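Local coordinates for HAD hydrolase, family IA, variant 3 (PDB 6W04), which is probably a magnesium-dependent hydrolase of the haloacid dehalogenase (HAD) superfamily, with a substrate that remains unidentified, at residues M1-D7 with H163-D169. Numbering follows the deposited sequence.
Sequences MEAVLFD and HCIVFED. With MG (magnesium ion), chain B.
Strands 3-7 and 164-168 run parallel, their axes coming within 4.6 Å and diverging by 18°, as central neighbours in the Rossmann-like sheet of the HAD fold. Leu5 holds the middle of the pairing: its N donates to Ile165 O at 2.7 Å, while its O receives Phe167 N. Ala3 O with Ile165 N and Asp7 N with Phe167 O continue the alternation on either side.

Val4, Phe6, Ile165 and Phe167 share one face, apolar because Val4 and Ile165 pack on helix 214-222 while Phe6 and Phe167 meet Phe95 and Phe209 edge-to-face. The two rings, 15° from parallel, are offset and touch along their CD1/CE1 margins. Val4 CG1, anti to its own N (chi1 178°), lies over one face of the Phe6 ring, near its rim, and meets the edge of Phe167 at CE1, 3.6 Å away. On the other face Ala3 CB touches Cys164 SG, and Leu5 packs against Cys164 CB and Val166 CG2; helix 148-157 covers Ala3 and Leu5.

Carboxylates suit the magnesium site: Asp7 and Asp169 bind the ion, with Asn9 O. Glu168 stacks its carboxylate on that of Asp7; Lys144, bridging to both, probably offsets their repulsion, and Tyr150 OH also bonds Glu168 OE2. Glu168 OE1 accepts Asp169 N and a metal-bound water, a second-shell role. Asp7 OD2 and Asp169 OD2, both hydrogen-bonded to Thr11 OG1, come within 2.8 Å because each binds the magnesium at 2.1 Å.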
loop_
_atom_site.group_PDB
_atom_site.type_symbol
_atom_site.label_atom_id
_atom_site.label_comp_id
_atom_site.label_asym_id
_atom_site.label_seq_id
_atom_site.Cartn_x
_atom_site.Cartn_y
_atom_site.Cartn_z
ATOM N N MET A 1 3.318 19.600 -10.800
ATOM C CA MET A 1 3.452 18.431 -9.934
ATOM C C MET A 1 4.765 18.480 -9.163
ATOM O O MET A 1 5.836 18.602 -9.751
ATOM C CB MET A 1 3.370 17.142 -10.751
ATOM C CG MET A 1 3.705 15.900 -9.948
ATOM S SD MET A 1 3.527 14.350 -10.854
ATOM C CE MET A 1 4.652 14.612 -12.215
ATOM N N GLU A 2 4.680 18.381 -7.839
ATOM C CA GLU A 2 5.865 18.520 -7.006
ATOM C C GLU A 2 6.438 17.188 -6.545
ATOM O O GLU A 2 7.648 17.110 -6.306
ATOM C CB GLU A 2 5.558 19.406 -5.788
ATOM C CG GLU A 2 5.387 20.884 -6.158
ATOM C CD GLU A 2 5.108 21.787 -4.965
ATOM O OE1 GLU A 2 5.373 21.370 -3.824
ATOM O OE2 GLU A 2 4.625 22.924 -5.168
ATOM N N ALA A 3 5.620 16.142 -6.441
ATOM C CA ALA A 3 6.108 14.861 -5.958
ATOM C C ALA A 3 5.127 13.766 -6.340
ATOM O O ALA A 3 3.980 14.028 -6.709
ATOM C CB ALA A 3 6.324 14.872 -4.439
ATOM N N VAL A 4 5.615 12.533 -6.256
ATOM C CA VAL A 4 4.804 11.326 -6.381
ATOM C C VAL A 4 4.943 10.525 -5.097
ATOM O O VAL A 4 6.062 10.267 -4.641
ATOM C CB VAL A 4 5.238 10.466 -7.579
ATOM C CG1 VAL A 4 4.402 9.191 -7.651
ATOM C CG2 VAL A 4 5.187 11.273 -8.862
ATOM N N LEU A 5 3.818 10.111 -4.524
ATOM C CA LEU A 5 3.830 9.310 -3.302
ATOM C C LEU A 5 3.266 7.943 -3.660
ATOM O O LEU A 5 2.091 7.838 -4.028
ATOM C CB LEU A 5 3.010 9.990 -2.201
ATOM C CG LEU A 5 3.287 11.500 -2.078
ATOM C CD1 LEU A 5 2.384 12.168 -1.018
ATOM C CD2 LEU A 5 4.786 11.749 -1.793
ATOM N N PHE A 6 4.106 6.904 -3.599
ATOM C CA PHE A 6 3.661 5.543 -3.905
ATOM C C PHE A 6 3.246 4.783 -2.646
ATOM O O PHE A 6 4.054 4.606 -1.722
ATOM C CB PHE A 6 4.761 4.719 -4.574
ATOM C CG PHE A 6 5.241 5.246 -5.908
ATOM C CD1 PHE A 6 4.672 4.790 -7.087
ATOM C CD2 PHE A 6 6.331 6.102 -5.976
ATOM C CE1 PHE A 6 5.147 5.226 -8.333
ATOM C CE2 PHE A 6 6.801 6.565 -7.215
ATOM C CZ PHE A 6 6.217 6.118 -8.382
ATOM N N ASP A 7 2.030 4.245 -2.658
ATOM C CA ASP A 7 1.708 3.142 -1.751
ATOM C C ASP A 7 2.519 1.925 -2.157
ATOM O O ASP A 7 2.960 1.816 -3.302
ATOM C CB ASP A 7 0.221 2.821 -1.825
ATOM C CG ASP A 7 -0.184 1.684 -0.921
ATOM O OD1 ASP A 7 0.210 1.689 0.266
ATOM O OD2 ASP A 7 -0.926 0.800 -1.397
ATOM N N HIS A 163 0.059 19.338 -4.524
ATOM C CA HIS A 163 0.714 19.137 -5.804
ATOM C C HIS A 163 1.377 17.767 -5.870
ATOM O O HIS A 163 2.326 17.559 -6.631
ATOM C CB HIS A 163 1.703 20.269 -6.064
ATOM C CG HIS A 163 1.047 21.615 -6.081
ATOM N ND1 HIS A 163 1.133 22.500 -5.030
ATOM C CD2 HIS A 163 0.232 22.194 -6.994
ATOM C CE1 HIS A 163 0.433 23.585 -5.310
ATOM N NE2 HIS A 163 -0.125 23.423 -6.497
ATOM N N CYS A 164 0.863 16.822 -5.088
ATOM C CA CYS A 164 1.361 15.454 -5.067
ATOM C C CYS A 164 0.383 14.514 -5.759
ATOM O O CYS A 164 -0.835 14.593 -5.546
ATOM C CB CYS A 164 1.593 14.958 -3.630
ATOM S SG CYS A 164 3.024 15.696 -2.807
ATOM N N ILE A 165 0.930 13.620 -6.578
ATOM C CA ILE A 165 0.228 12.430 -7.041
ATOM C C ILE A 165 0.417 11.317 -6.018
ATOM O O ILE A 165 1.522 11.112 -5.500
ATOM C CB ILE A 165 0.745 11.996 -8.426
ATOM C CG1 ILE A 165 0.366 13.043 -9.472
ATOM C CG2 ILE A 165 0.202 10.622 -8.778
ATOM C CD1 ILE A 165 -1.151 13.121 -9.770
ATOM N N VAL A 166 -0.669 10.601 -5.716
ATOM C CA VAL A 166 -0.641 9.393 -4.909
ATOM C C VAL A 166 -1.170 8.242 -5.754
ATOM O O VAL A 166 -2.240 8.356 -6.360
ATOM C CB VAL A 166 -1.470 9.549 -3.623
ATOM C CG1 VAL A 166 -1.589 8.194 -2.901
ATOM C CG2 VAL A 166 -0.837 10.609 -2.729
ATOM N N PHE A 167 -0.402 7.151 -5.819
ATOM C CA PHE A 167 -0.833 5.890 -6.416
ATOM C C PHE A 167 -1.302 4.973 -5.291
ATOM O O PHE A 167 -0.558 4.737 -4.337
ATOM C CB PHE A 167 0.304 5.215 -7.187
ATOM C CG PHE A 167 0.665 5.914 -8.493
ATOM C CD1 PHE A 167 1.809 6.687 -8.590
ATOM C CD2 PHE A 167 -0.123 5.750 -9.617
ATOM C CE1 PHE A 167 2.168 7.303 -9.794
ATOM C CE2 PHE A 167 0.204 6.370 -10.825
ATOM C CZ PHE A 167 1.356 7.147 -10.907
ATOM N N GLU A 168 -2.523 4.464 -5.402
ATOM C CA GLU A 168 -3.116 3.700 -4.312
ATOM C C GLU A 168 -4.002 2.617 -4.909
ATOM O O GLU A 168 -4.478 2.752 -6.037
ATOM C CB GLU A 168 -3.933 4.608 -3.385
ATOM C CG GLU A 168 -3.200 5.068 -2.168
ATOM C CD GLU A 168 -3.103 3.970 -1.126
ATOM O OE1 GLU A 168 -3.555 2.822 -1.410
ATOM O OE2 GLU A 168 -2.585 4.263 -0.026
ATOM N N ASP A 169 -4.230 1.540 -4.134
ATOM C CA ASP A 169 -4.995 0.391 -4.628
ATOM C C ASP A 169 -6.239 0.062 -3.813
ATOM O O ASP A 169 -6.975 -0.860 -4.190
ATOM C CB ASP A 169 -4.117 -0.870 -4.689
ATOM C CG ASP A 169 -3.718 -1.379 -3.313
ATOM O OD1 ASP A 169 -4.037 -2.545 -2.981
ATOM O OD2 ASP A 169 -3.064 -0.613 -2.568
HETATM MG MG MG B . -2.056 -0.790 -0.747
HETATM O O HOH W 1 -3.282 0.747 0.079
HETATM O O HOH W 2 -3.283 -2.594 -0.431
#